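Side-chain contacts in MAU2 chromatid cohesion factor homolog (Saccharomyces cerevisiae, PDB 4XDN), which forms a complex with SCC2 that is required for cohesin to associate with chromosomes, and takes part in sister chromatid cohesion: residues Q68-Q71 against L72-T75; L160-Y163 against M164-L167; S242-L245 against H246-G249; S374-Q377 against T378-I382. One frame throughout, in Å; residues are numbered along the deposited sequence.

Contact 1 (Q68-Q71 against L72-T75); sequences QMFQ and LLKT
Met69 and Leu72 lie side by side and point the same way. Met69 SD is 4.2 Å from Leu72 CD2, a loose apolar touch. Met69 CG lies beside its own backbone N and the chain bends at chi2, -74°, which sets the sulfur alongside the leucine methyl. Leu72 CB also sits against a carbonyl, 3.1 Å from Met69 O. One residue further on, Phe70 and Leu73 form a second pair. Leu73 CD1 approaches the Phe70 ring obliquely, 4.5 Å from Phe70 CD1, at the outer limit of contact. Both pairs are spaced i to i+3 on the last turns of helix 53-76. The regular i to i+4 backbone bonds, such as Lys74 N to Phe70 O, run underneath. The buried side chains pack between helices of a largely helical fold. Met69 touches Leu35 and Ala36 of helix 29-45, while Phe70 meets Ala36 too, and Val87 and Met91 of helix 81-98. Leu72 packs on an apolar side chain of another protein chain. On the more open side, Gln71 O takes two donors from Thr75. The hydroxyl OG1 gives a 2.8 Å bond to Gln71 O, tilted 31° from the carbonyl plane, and the backbone N of Thr75 adds a weak one. OG1 stands between its own backbone N and carbonyl carbon, which turns it back to the preceding helical turn. Lys74 bends at chi3 and chi4, and its NZ makes a salt bridge to Asp84.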
ATOM      1  N   GLN A  68      15.299 -34.234   0.699  1.00 34.75           N
ATOM      2  CA  GLN A  68      15.351 -35.688   0.767  1.00 37.29           C
ATOM      3  C   GLN A  68      16.462 -36.153   1.704  1.00 32.55           C
ATOM      4  O   GLN A  68      16.318 -37.163   2.392  1.00 33.41           O
ATOM      5  CB  GLN A  68      15.552 -36.283  -0.628  1.00 43.67           C
ATOM      6  CG  GLN A  68      14.446 -35.912  -1.622  1.00 50.95           C
ATOM      7  CD  GLN A  68      13.612 -37.090  -2.104  1.00 58.46           C
ATOM      8  OE1 GLN A  68      13.862 -38.243  -1.755  1.00 62.26           O
ATOM      9  NE2 GLN A  68      12.609 -36.795  -2.923  1.00 60.16           N
ATOM     10  N   MET A  69      17.563 -35.409   1.734  1.00 30.17           N
ATOM     11  CA  MET A  69      18.670 -35.725   2.630  1.00 32.23           C
ATOM     12  C   MET A  69      18.266 -35.470   4.083  1.00 33.07           C
ATOM     13  O   MET A  69      18.622 -36.239   4.980  1.00 30.31           O
ATOM     14  CB  MET A  69      19.910 -34.908   2.261  1.00 32.87           C
ATOM     15  CG  MET A  69      20.505 -35.267   0.894  1.00 33.08           C
ATOM     16  SD  MET A  69      21.376 -36.840   0.852  1.00 41.31           S
ATOM     17  CE  MET A  69      23.038 -36.311   1.245  1.00 83.47           C
ATOM     18  N   PHE A  70      17.515 -34.394   4.312  1.00 31.67           N
ATOM     19  CA  PHE A  70      16.966 -34.120   5.636  1.00 32.49           C
ATOM     20  C   PHE A  70      16.012 -35.231   6.067  1.00 32.88           C
ATOM     21  O   PHE A  70      16.072 -35.709   7.202  1.00 32.65           O
ATOM     22  CB  PHE A  70      16.226 -32.779   5.661  1.00 30.21           C
ATOM     23  CG  PHE A  70      17.126 -31.576   5.787  1.00 28.68           C
ATOM     24  CD1 PHE A  70      18.139 -31.538   6.733  1.00 27.78           C
ATOM     25  CD2 PHE A  70      16.945 -30.477   4.960  1.00 28.00           C
ATOM     26  CE1 PHE A  70      18.957 -30.429   6.848  1.00 25.15           C
ATOM     27  CE2 PHE A  70      17.764 -29.366   5.068  1.00 26.87           C
ATOM     28  CZ  PHE A  70      18.771 -29.341   6.013  1.00 26.59           C
ATOM     29  N   GLN A  71      15.125 -35.627   5.159  1.00 31.78           N
ATOM     30  CA  GLN A  71      14.165 -36.689   5.434  1.00 33.71           C
ATOM     31  C   GLN A  71      14.893 -37.987   5.745  1.00 37.08           C
ATOM     32  O   GLN A  71      14.441 -38.795   6.559  1.00 35.01           O
ATOM     33  CB  GLN A  71      13.217 -36.876   4.250  1.00 33.05           C
ATOM     34  CG  GLN A  71      12.217 -35.749   4.102  1.00 35.32           C
ATOM     35  CD  GLN A  71      11.319 -35.896   2.887  1.00 36.28           C
ATOM     36  OE1 GLN A  71      11.739 -36.388   1.841  1.00 38.38           O
ATOM     37  NE2 GLN A  71      10.071 -35.464   3.024  1.00 36.01           N
ATOM     38  N   LEU A  72      16.031 -38.170   5.088  1.00 37.95           N
ATOM     39  CA  LEU A  72      16.870 -39.337   5.297  1.00 39.74           C
ATOM     40  C   LEU A  72      17.299 -39.428   6.759  1.00 36.76           C
ATOM     41  O   LEU A  72      17.277 -40.503   7.355  1.00 36.26           O
ATOM     42  CB  LEU A  72      18.094 -39.267   4.382  1.00 43.58           C
ATOM     43  CG  LEU A  72      18.657 -40.548   3.768  1.00 51.25           C
ATOM     44  CD1 LEU A  72      17.591 -41.382   3.069  1.00 54.37           C
ATOM     45  CD2 LEU A  72      19.747 -40.158   2.786  1.00 51.80           C
ATOM     46  N   LEU A  73      17.675 -38.289   7.333  1.00 34.15           N
ATOM     47  CA  LEU A  73      18.100 -38.233   8.724  1.00 36.02           C
ATOM     48  C   LEU A  73      16.962 -38.602   9.669  1.00 38.99           C
ATOM     49  O   LEU A  73      17.155 -39.363  10.614  1.00 40.13           O
ATOM     50  CB  LEU A  73      18.629 -36.837   9.070  1.00 34.65           C
ATOM     51  CG  LEU A  73      19.959 -36.438   8.428  1.00 33.50           C
ATOM     52  CD1 LEU A  73      20.268 -34.971   8.692  1.00 30.60           C
ATOM     53  CD2 LEU A  73      21.091 -37.320   8.941  1.00 33.85           C
ATOM     54  N   LYS A  74      15.776 -38.064   9.407  1.00 39.06           N
ATOM     55  CA  LYS A  74      14.635 -38.267  10.291  1.00 43.30           C
ATOM     56  C   LYS A  74      14.097 -39.697  10.266  1.00 45.73           C
ATOM     57  O   LYS A  74      13.515 -40.159  11.249  1.00 45.79           O
ATOM     58  CB  LYS A  74      13.511 -37.297   9.929  1.00 43.92           C
ATOM     59  CG  LYS A  74      13.734 -35.881  10.438  1.00 44.61           C
ATOM     60  CD  LYS A  74      12.527 -34.988  10.199  1.00 44.65           C
ATOM     61  CE  LYS A  74      11.316 -35.404  11.031  1.00 44.97           C
ATOM     62  NZ  LYS A  74      11.591 -35.408  12.493  1.00 46.00           N
ATOM     63  N   THR A  75      14.298 -40.397   9.152  1.00 46.56           N
ATOM     64  CA  THR A  75      13.689 -41.711   8.951  1.00 48.58           C
ATOM     65  C   THR A  75      14.654 -42.878   9.168  1.00 45.72           C
ATOM     66  O   THR A  75      14.227 -43.979   9.513  1.00 46.65           O
ATOM     67  CB  THR A  75      13.108 -41.834   7.532  1.00 51.92           C
ATOM     68  OG1 THR A  75      14.134 -41.573   6.567  1.00 53.16           O
ATOM     69  CG2 THR A  75      11.969 -40.850   7.338  1.00 52.82           C
TER

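Contact 2 (L160-Y163 against M164-L167); sequences LVQY and MVNL
Leu160 O and Val161 O accept i to i+4 bonds from Met164 N and Val165 N near the C-terminal end of helix 147-165, and the second bond is the straighter, with an N-H...O angle of 165°. Met164 touches Leu160, one turn back, and Tyr163, the residue before it. Its SD is 3.6 Å from Leu160 CG, with both leucine methyls slightly further off. Nearer the backbone, Met164 CG is 3.4 Å from Tyr163 CD2. The Tyr163 ring has Met164 CA over one face. Met164 SD stands obliquely to that ring, 5.5 Å from its centroid, a Met-aromatic contact. Leu167 CD1 also approaches the ring obliquely, 4.0 Å from Tyr163 CZ. Around the helix, Val161 CG1 and Val165 CG1 meet at 4.1 Å. Where the helix gives way to a turn, Asn166 ND2 donates to Gln162 O over 2.7 Å. The carboxamide swings back because Asn166 CG sits beside its own backbone N, chi1 -84°. Gln162 O lies 23° out of the Asn166 amide plane. The buried Met164 also packs on Met130 of helix 126-144 and Trp175 of helix 170-189. The chemistry is thus divided: an apolar side, with the Met164 sulfur in it, faces neighbouring helices, while on the exposed side a side-chain amide serves the Gln162 carbonyl where the backbone is leaving the helix.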
ATOM      1  N   LEU A 160      -3.400 -20.334  22.968  1.00 32.59           N
ATOM      2  CA  LEU A 160      -2.013 -20.391  23.408  1.00 32.53           C
ATOM      3  C   LEU A 160      -1.663 -19.195  24.294  1.00 33.03           C
ATOM      4  O   LEU A 160      -1.047 -19.355  25.349  1.00 32.13           O
ATOM      5  CB  LEU A 160      -1.081 -20.442  22.195  1.00 30.29           C
ATOM      6  CG  LEU A 160       0.405 -20.664  22.482  1.00 31.27           C
ATOM      7  CD1 LEU A 160       0.660 -22.076  22.981  1.00 28.85           C
ATOM      8  CD2 LEU A 160       1.242 -20.372  21.242  1.00 34.92           C
ATOM      9  N   VAL A 161      -2.061 -18.003  23.859  1.00 33.28           N
ATOM     10  CA  VAL A 161      -1.790 -16.773  24.601  1.00 32.68           C
ATOM     11  C   VAL A 161      -2.449 -16.808  25.975  1.00 34.85           C
ATOM     12  O   VAL A 161      -1.831 -16.449  26.975  1.00 35.86           O
ATOM     13  CB  VAL A 161      -2.288 -15.525  23.824  1.00 33.86           C
ATOM     14  CG1 VAL A 161      -2.245 -14.272  24.701  1.00 34.91           C
ATOM     15  CG2 VAL A 161      -1.451 -15.317  22.570  1.00 33.87           C
ATOM     16  N   GLN A 162      -3.707 -17.235  26.012  1.00 38.95           N
ATOM     17  CA  GLN A 162      -4.454 -17.336  27.260  1.00 44.25           C
ATOM     18  C   GLN A 162      -3.730 -18.232  28.256  1.00 44.10           C
ATOM     19  O   GLN A 162      -3.690 -17.946  29.453  1.00 44.46           O
ATOM     20  CB  GLN A 162      -5.862 -17.878  26.991  1.00 50.42           C
ATOM     21  CG  GLN A 162      -6.684 -18.191  28.240  1.00 59.12           C
ATOM     22  CD  GLN A 162      -7.049 -16.952  29.034  1.00 64.73           C
ATOM     23  OE1 GLN A 162      -6.258 -16.450  29.835  1.00 66.68           O
ATOM     24  NE2 GLN A 162      -8.260 -16.455  28.819  1.00 66.15           N
ATOM     25  N   TYR A 163      -3.156 -19.318  27.754  1.00 42.22           N
ATOM     26  CA  TYR A 163      -2.478 -20.284  28.607  1.00 39.90           C
ATOM     27  C   TYR A 163      -1.168 -19.713  29.141  1.00 37.55           C
ATOM     28  O   TYR A 163      -0.803 -19.948  30.290  1.00 40.89           O
ATOM     29  CB  TYR A 163      -2.235 -21.590  27.836  1.00 40.07           C
ATOM     30  CG  TYR A 163      -0.863 -22.199  28.023  1.00 40.19           C
ATOM     31  CD1 TYR A 163      -0.517 -22.841  29.203  1.00 42.35           C
ATOM     32  CD2 TYR A 163       0.077 -22.153  27.004  1.00 39.31           C
ATOM     33  CE1 TYR A 163       0.737 -23.403  29.369  1.00 43.37           C
ATOM     34  CE2 TYR A 163       1.332 -22.710  27.160  1.00 42.17           C
ATOM     35  CZ  TYR A 163       1.656 -23.335  28.344  1.00 42.93           C
ATOM     36  OH  TYR A 163       2.903 -23.892  28.497  1.00 43.32           O
ATOM     37  N   MET A 164      -0.476 -18.939  28.314  1.00 34.97           N
ATOM     38  CA  MET A 164       0.852 -18.451  28.667  1.00 34.78           C
ATOM     39  C   MET A 164       0.834 -17.243  29.597  1.00 36.80           C
ATOM     40  O   MET A 164       1.716 -17.105  30.447  1.00 39.05           O
ATOM     41  CB  MET A 164       1.627 -18.110  27.401  1.00 36.00           C
ATOM     42  CG  MET A 164       1.948 -19.328  26.569  1.00 37.81           C
ATOM     43  SD  MET A 164       2.490 -18.929  24.907  1.00 67.22           S
ATOM     44  CE  MET A 164       3.803 -17.790  25.270  1.00 32.68           C
ATOM     45  N   VAL A 165      -0.152 -16.364  29.441  1.00 35.35           N
ATOM     46  CA  VAL A 165      -0.257 -15.212  30.330  1.00 38.70           C
ATOM     47  C   VAL A 165      -0.510 -15.662  31.768  1.00 36.56           C
ATOM     48  O   VAL A 165      -0.242 -14.914  32.707  1.00 37.13           O
ATOM     49  CB  VAL A 165      -1.379 -14.236  29.897  1.00 41.70           C
ATOM     50  CG1 VAL A 165      -1.041 -13.603  28.556  1.00 40.82           C
ATOM     51  CG2 VAL A 165      -2.733 -14.940  29.848  1.00 44.81           C
ATOM     52  N   ASN A 166      -1.014 -16.882  31.935  1.00 37.27           N
ATOM     53  CA  ASN A 166      -1.267 -17.431  33.269  1.00 41.70           C
ATOM     54  C   ASN A 166       0.003 -17.939  33.948  1.00 41.99           C
ATOM     55  O   ASN A 166      -0.020 -18.304  35.123  1.00 42.08           O
ATOM     56  CB  ASN A 166      -2.294 -18.562  33.198  1.00 44.47           C
ATOM     57  CG  ASN A 166      -3.722 -18.053  33.202  1.00 47.43           C
ATOM     58  OD1 ASN A 166      -4.224 -17.591  34.228  1.00 50.86           O
ATOM     59  ND2 ASN A 166      -4.386 -18.142  32.057  1.00 45.90           N
ATOM     60  N   LEU A 167       1.105 -17.965  33.206  1.00 42.35           N
ATOM     61  CA  LEU A 167       2.407 -18.304  33.770  1.00 45.28           C
ATOM     62  C   LEU A 167       3.110 -17.024  34.208  1.00 49.20           C
ATOM     63  O   LEU A 167       3.302 -16.112  33.401  1.00 48.47           O
ATOM     64  CB  LEU A 167       3.258 -19.062  32.748  1.00 42.91           C
ATOM     65  CG  LEU A 167       2.653 -20.367  32.224  1.00 43.84           C
ATOM     66  CD1 LEU A 167       3.327 -20.785  30.930  1.00 43.87           C
ATOM     67  CD2 LEU A 167       2.767 -21.470  33.265  1.00 45.88           C
TER

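Contact 3 (S242-L245 against H246-G249); sequences STEL and HTVG
Glu244 and Thr247 meet in a local contact at the start of a short helix, 245-248, which lies between helix 234-241 and helix 250-266. Glu244 is its N-cap residue. Glu244 O accepts from both Thr247 N and Val248 N. The Val248 bond, 3.0 Å from N to Glu244 O, runs nearly along the C=O axis. The Thr247 donor instead stands above the carbonyl plane, 65° out of it. Two backbone donors therefore approach this oxygen from different directions. The side chains touch more lightly. Glu244 CB is 3.9 Å from Thr247 OG1, and the two chains cross at a slant. Thr243 CG2 reaches Val248 CG1 at 4.1 Å. This methyl points to the valine because it lies opposite the backbone N of Thr243, while OG1 on the other branch bonds back to Leu240 O. Thr243, Glu244, Thr247 and Val248 all touch Trp215 of helix 212-228. Leu245 CG lies over one face of the His246 ring, and Leu245 CD1 is 3.8 Å from Gly249 O. Gly249 N closes the turn on Leu245 O at 2.7 Å. Gly249 leaves helical geometry with phi 92°, where a side chain would press on the carbonyl oxygen of the residue before. The N-cap at Glu244 and this positive-phi glycine bound a one-turn helix linking helix 234-241 to helix 250-266, and Gly249 is at once the end of one helix and the N-cap of the next.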
ATOM      1  N   SER A 242       7.582   9.597  18.962  1.00 41.30           N
ATOM      2  CA  SER A 242       8.520   9.426  20.069  1.00 43.15           C
ATOM      3  C   SER A 242       9.539   8.316  19.810  1.00 39.83           C
ATOM      4  O   SER A 242      10.481   8.146  20.582  1.00 40.65           O
ATOM      5  CB  SER A 242       7.762   9.129  21.367  1.00 45.79           C
ATOM      6  OG  SER A 242       7.154   7.851  21.322  1.00 45.55           O
ATOM      7  N   THR A 243       9.340   7.561  18.731  1.00 36.95           N
ATOM      8  CA  THR A 243      10.233   6.462  18.372  1.00 35.31           C
ATOM      9  C   THR A 243      11.684   6.931  18.295  1.00 37.41           C
ATOM     10  O   THR A 243      12.015   7.832  17.524  1.00 36.68           O
ATOM     11  CB  THR A 243       9.828   5.831  17.026  1.00 33.83           C
ATOM     12  OG1 THR A 243       8.466   5.390  17.097  1.00 34.34           O
ATOM     13  CG2 THR A 243      10.722   4.638  16.690  1.00 31.74           C
ATOM     14  N   GLU A 244      12.540   6.309  19.102  1.00 38.62           N
ATOM     15  CA  GLU A 244      13.940   6.708  19.209  1.00 44.68           C
ATOM     16  C   GLU A 244      14.851   5.843  18.341  1.00 41.53           C
ATOM     17  O   GLU A 244      14.822   4.613  18.415  1.00 38.61           O
ATOM     18  CB  GLU A 244      14.393   6.649  20.670  1.00 54.79           C
ATOM     19  CG  GLU A 244      14.423   8.008  21.354  1.00 64.80           C
ATOM     20  CD  GLU A 244      14.396   7.906  22.866  1.00 73.09           C
ATOM     21  OE1 GLU A 244      15.455   7.634  23.473  1.00 77.51           O
ATOM     22  OE2 GLU A 244      13.309   8.100  23.451  1.00 75.14           O
ATOM     23  N   LEU A 245      15.660   6.511  17.523  1.00 40.65           N
ATOM     24  CA  LEU A 245      16.577   5.854  16.597  1.00 36.68           C
ATOM     25  C   LEU A 245      17.538   4.895  17.296  1.00 35.90           C
ATOM     26  O   LEU A 245      17.753   3.774  16.838  1.00 35.32           O
ATOM     27  CB  LEU A 245      17.378   6.912  15.829  1.00 36.92           C
ATOM     28  CG  LEU A 245      18.606   6.447  15.040  1.00 38.43           C
ATOM     29  CD1 LEU A 245      18.225   5.425  13.982  1.00 38.73           C
ATOM     30  CD2 LEU A 245      19.300   7.638  14.408  1.00 39.15           C
ATOM     31  N   HIS A 246      18.114   5.341  18.405  1.00 38.52           N
ATOM     32  CA  HIS A 246      19.165   4.587  19.076  1.00 43.53           C
ATOM     33  C   HIS A 246      18.621   3.433  19.919  1.00 41.99           C
ATOM     34  O   HIS A 246      19.381   2.572  20.362  1.00 41.82           O
ATOM     35  CB  HIS A 246      19.998   5.529  19.941  1.00 50.82           C
ATOM     36  CG  HIS A 246      20.729   6.570  19.154  1.00 55.68           C
ATOM     37  ND1 HIS A 246      20.668   7.914  19.456  1.00 58.95           N
ATOM     38  CD2 HIS A 246      21.533   6.465  18.069  1.00 56.32           C
ATOM     39  CE1 HIS A 246      21.405   8.591  18.593  1.00 59.91           C
ATOM     40  NE2 HIS A 246      21.941   7.735  17.741  1.00 58.35           N
ATOM     41  N   THR A 247      17.309   3.418  20.135  1.00 39.60           N
ATOM     42  CA  THR A 247      16.660   2.311  20.829  1.00 38.91           C
ATOM     43  C   THR A 247      16.156   1.290  19.815  1.00 37.30           C
ATOM     44  O   THR A 247      16.186   0.085  20.060  1.00 37.90           O
ATOM     45  CB  THR A 247      15.473   2.791  21.696  1.00 38.34           C
ATOM     46  OG1 THR A 247      15.949   3.665  22.726  1.00 40.90           O
ATOM     47  CG2 THR A 247      14.754   1.611  22.342  1.00 38.41           C
ATOM     48  N   VAL A 248      15.703   1.787  18.670  1.00 34.51           N
ATOM     49  CA  VAL A 248      14.997   0.962  17.700  1.00 33.00           C
ATOM     50  C   VAL A 248      15.919   0.497  16.568  1.00 32.10           C
ATOM     51  O   VAL A 248      15.650  -0.511  15.914  1.00 31.00           O
ATOM     52  CB  VAL A 248      13.776   1.737  17.132  1.00 43.67           C
ATOM     53  CG1 VAL A 248      14.103   2.427  15.800  1.00 41.77           C
ATOM     54  CG2 VAL A 248      12.578   0.814  16.996  1.00 45.13           C
ATOM     55  N   GLY A 249      17.011   1.223  16.353  1.00 32.37           N
ATOM     56  CA  GLY A 249      17.949   0.903  15.291  1.00 32.12           C
ATOM     57  C   GLY A 249      17.617   1.629  13.996  1.00 32.20           C
ATOM     58  O   GLY A 249      16.476   2.042  13.788  1.00 31.41           O
TER

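Contact 4 (S374-Q377 against T378-I382); sequences SRIQ and TYKSI
On helix 369-398, Arg375 and Tyr379 stand one turn apart, with their side chains side by side and pointing the same way. Arg375 NH2 lies 3.5 Å from Tyr379 OH, and the guanidinium and ring planes are 50° apart. Arg375 NH2 also has a long, weak ion pair with Glu319. The root of the tyrosine ring rests on the backbone, with Tyr379 CD2 3.2 Å from Arg375 O. That carbonyl accepts from Tyr379 N in one of the i to i+4 bonds of the helix. The buried ring packs on Thr355, Leu358 and Ile359 of helix 339-360, so this face joins two neighbouring helices. A different face carries Gln377 and Lys380. Their chains cross, and Lys380 NZ gives a weak bond to Gln377 OE1 over 3.3 Å. Both polar ends also hydrogen-bond to polar side chains of another protein chain, which covers this side. Ile376 CG2 lies 4.0 Å from Lys380 CD, against the aliphatic part of the lysine. Thr378 OG1 adds a weak bond to Ser374 O, the carbonyl that already accepts from Thr378 N.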
ATOM      1  N   SER A 374       9.294 -12.442  -5.166  1.00 29.28           N
ATOM      2  CA  SER A 374       8.312 -11.537  -4.578  1.00 31.19           C
ATOM      3  C   SER A 374       8.829 -10.103  -4.573  1.00 29.30           C
ATOM      4  O   SER A 374       8.057  -9.156  -4.732  1.00 27.64           O
ATOM      5  CB  SER A 374       7.961 -11.973  -3.153  1.00 34.27           C
ATOM      6  OG  SER A 374       9.069 -11.820  -2.285  1.00 39.74           O
ATOM      7  N   ARG A 375      10.137  -9.945  -4.387  1.00 30.16           N
ATOM      8  CA  ARG A 375      10.752  -8.623  -4.409  1.00 32.79           C
ATOM      9  C   ARG A 375      10.670  -8.020  -5.809  1.00 32.23           C
ATOM     10  O   ARG A 375      10.467  -6.817  -5.965  1.00 32.87           O
ATOM     11  CB  ARG A 375      12.207  -8.694  -3.950  1.00 34.14           C
ATOM     12  CG  ARG A 375      12.383  -9.032  -2.479  1.00 40.39           C
ATOM     13  CD  ARG A 375      13.852  -9.102  -2.106  1.00 47.87           C
ATOM     14  NE  ARG A 375      14.493  -7.795  -2.210  1.00 56.99           N
ATOM     15  CZ  ARG A 375      15.808  -7.596  -2.172  1.00 66.47           C
ATOM     16  NH1 ARG A 375      16.638  -8.622  -2.041  1.00 69.05           N
ATOM     17  NH2 ARG A 375      16.292  -6.365  -2.272  1.00 71.01           N
ATOM     18  N   ILE A 376      10.828  -8.864  -6.822  1.00 30.79           N
ATOM     19  CA  ILE A 376      10.724  -8.426  -8.210  1.00 31.49           C
ATOM     20  C   ILE A 376       9.289  -8.015  -8.524  1.00 31.91           C
ATOM     21  O   ILE A 376       9.053  -7.074  -9.280  1.00 32.16           O
ATOM     22  CB  ILE A 376      11.176  -9.536  -9.178  1.00 32.24           C
ATOM     23  CG1 ILE A 376      12.686  -9.749  -9.054  1.00 33.55           C
ATOM     24  CG2 ILE A 376      10.832  -9.187 -10.625  1.00 33.99           C
ATOM     25  CD1 ILE A 376      13.170 -11.056  -9.643  1.00 32.94           C
ATOM     26  N   GLN A 377       8.335  -8.730  -7.938  1.00 29.22           N
ATOM     27  CA  GLN A 377       6.924  -8.455  -8.161  1.00 31.14           C
ATOM     28  C   GLN A 377       6.566  -7.077  -7.603  1.00 30.81           C
ATOM     29  O   GLN A 377       5.791  -6.330  -8.206  1.00 30.95           O
ATOM     30  CB  GLN A 377       6.065  -9.544  -7.513  1.00 34.35           C
ATOM     31  CG  GLN A 377       4.699  -9.738  -8.153  1.00 38.33           C
ATOM     32  CD  GLN A 377       4.762 -10.475  -9.484  1.00 39.16           C
ATOM     33  OE1 GLN A 377       5.804 -10.522 -10.139  1.00 37.32           O
ATOM     34  NE2 GLN A 377       3.636 -11.058  -9.888  1.00 40.98           N
ATOM     35  N   THR A 378       7.147  -6.744  -6.454  1.00 28.57           N
ATOM     36  CA  THR A 378       6.963  -5.433  -5.843  1.00 29.36           C
ATOM     37  C   THR A 378       7.647  -4.354  -6.678  1.00 29.58           C
ATOM     38  O   THR A 378       7.118  -3.253  -6.837  1.00 27.45           O
ATOM     39  CB  THR A 378       7.517  -5.404  -4.405  1.00 28.75           C
ATOM     40  OG1 THR A 378       6.734  -6.271  -3.580  1.00 29.32           O
ATOM     41  CG2 THR A 378       7.476  -3.999  -3.820  1.00 26.60           C
ATOM     42  N   TYR A 379       8.827  -4.673  -7.201  1.00 29.83           N
ATOM     43  CA  TYR A 379       9.540  -3.764  -8.090  1.00 31.05           C
ATOM     44  C   TYR A 379       8.687  -3.447  -9.312  1.00 31.38           C
ATOM     45  O   TYR A 379       8.637  -2.305  -9.763  1.00 29.94           O
ATOM     46  CB  TYR A 379      10.880  -4.364  -8.532  1.00 32.06           C
ATOM     47  CG  TYR A 379      11.987  -4.315  -7.500  1.00 34.90           C
ATOM     48  CD1 TYR A 379      12.133  -3.226  -6.649  1.00 36.65           C
ATOM     49  CD2 TYR A 379      12.900  -5.358  -7.386  1.00 37.54           C
ATOM     50  CE1 TYR A 379      13.148  -3.179  -5.713  1.00 38.17           C
ATOM     51  CE2 TYR A 379      13.917  -5.318  -6.452  1.00 38.80           C
ATOM     52  CZ  TYR A 379      14.035  -4.226  -5.618  1.00 40.57           C
ATOM     53  OH  TYR A 379      15.045  -4.181  -4.686  1.00 45.69           O
ATOM     54  N   LYS A 380       8.012  -4.462  -9.841  1.00 29.92           N
ATOM     55  CA  LYS A 380       7.172  -4.281 -11.018  1.00 31.95           C
ATOM     56  C   LYS A 380       5.970  -3.395 -10.702  1.00 30.38           C
ATOM     57  O   LYS A 380       5.516  -2.632 -11.553  1.00 29.47           O
ATOM     58  CB  LYS A 380       6.711  -5.635 -11.559  1.00 32.95           C
ATOM     59  CG  LYS A 380       7.800  -6.390 -12.314  1.00 34.97           C
ATOM     60  CD  LYS A 380       7.501  -7.877 -12.422  1.00 37.37           C
ATOM     61  CE  LYS A 380       6.202  -8.141 -13.165  1.00 40.60           C
ATOM     62  NZ  LYS A 380       5.929  -9.599 -13.292  1.00 43.29           N
ATOM     63  N   SER A 381       5.464  -3.487  -9.477  1.00 29.39           N
ATOM     64  CA  SER A 381       4.347  -2.647  -9.059  1.00 32.29           C
ATOM     65  C   SER A 381       4.787  -1.189  -9.010  1.00 31.31           C
ATOM     66  O   SER A 381       4.011  -0.289  -9.325  1.00 34.08           O
ATOM     67  CB  SER A 381       3.809  -3.085  -7.695  1.00 35.93           C
ATOM     68  OG  SER A 381       4.707  -2.741  -6.655  1.00 39.00           O
ATOM     69  N   ILE A 382       6.035  -0.961  -8.613  1.00 30.70           N
ATOM     70  CA  ILE A 382       6.590   0.387  -8.586  1.00 30.60           C
ATOM     71  C   ILE A 382       6.653   0.941 -10.005  1.00 32.77           C
ATOM     72  O   ILE A 382       6.330   2.107 -10.231  1.00 30.72           O
ATOM     73  CB  ILE A 382       7.993   0.419  -7.940  1.00 30.55           C
ATOM     74  CG1 ILE A 382       7.880   0.101  -6.446  1.00 30.15           C
ATOM     75  CG2 ILE A 382       8.655   1.788  -8.140  1.00 31.69           C
ATOM     76  CD1 ILE A 382       9.208  -0.006  -5.714  1.00 31.84           C
TER

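The four contacts follow one another along the chain. None nests in or crosses another, and none closes a long loop, since each joins two directly adjoining segments. Contact 1 lies near the end of helix 53-76, towards the N terminus, and packs between helices 29-45 and 81-98. Contact 2 comes at the end of helix 147-165, beside helices 126-144 and 170-189. Contact 3 forms the short helix 245-248 and its entry, against helices 212-228 and 250-266. Contact 4 lies within helix 369-398, beside helix 339-360. No two touch: contacts 3 and 4 come nearest, about 18 Å between nearest atoms. Contacts 1 and 4 both meet another protein chain.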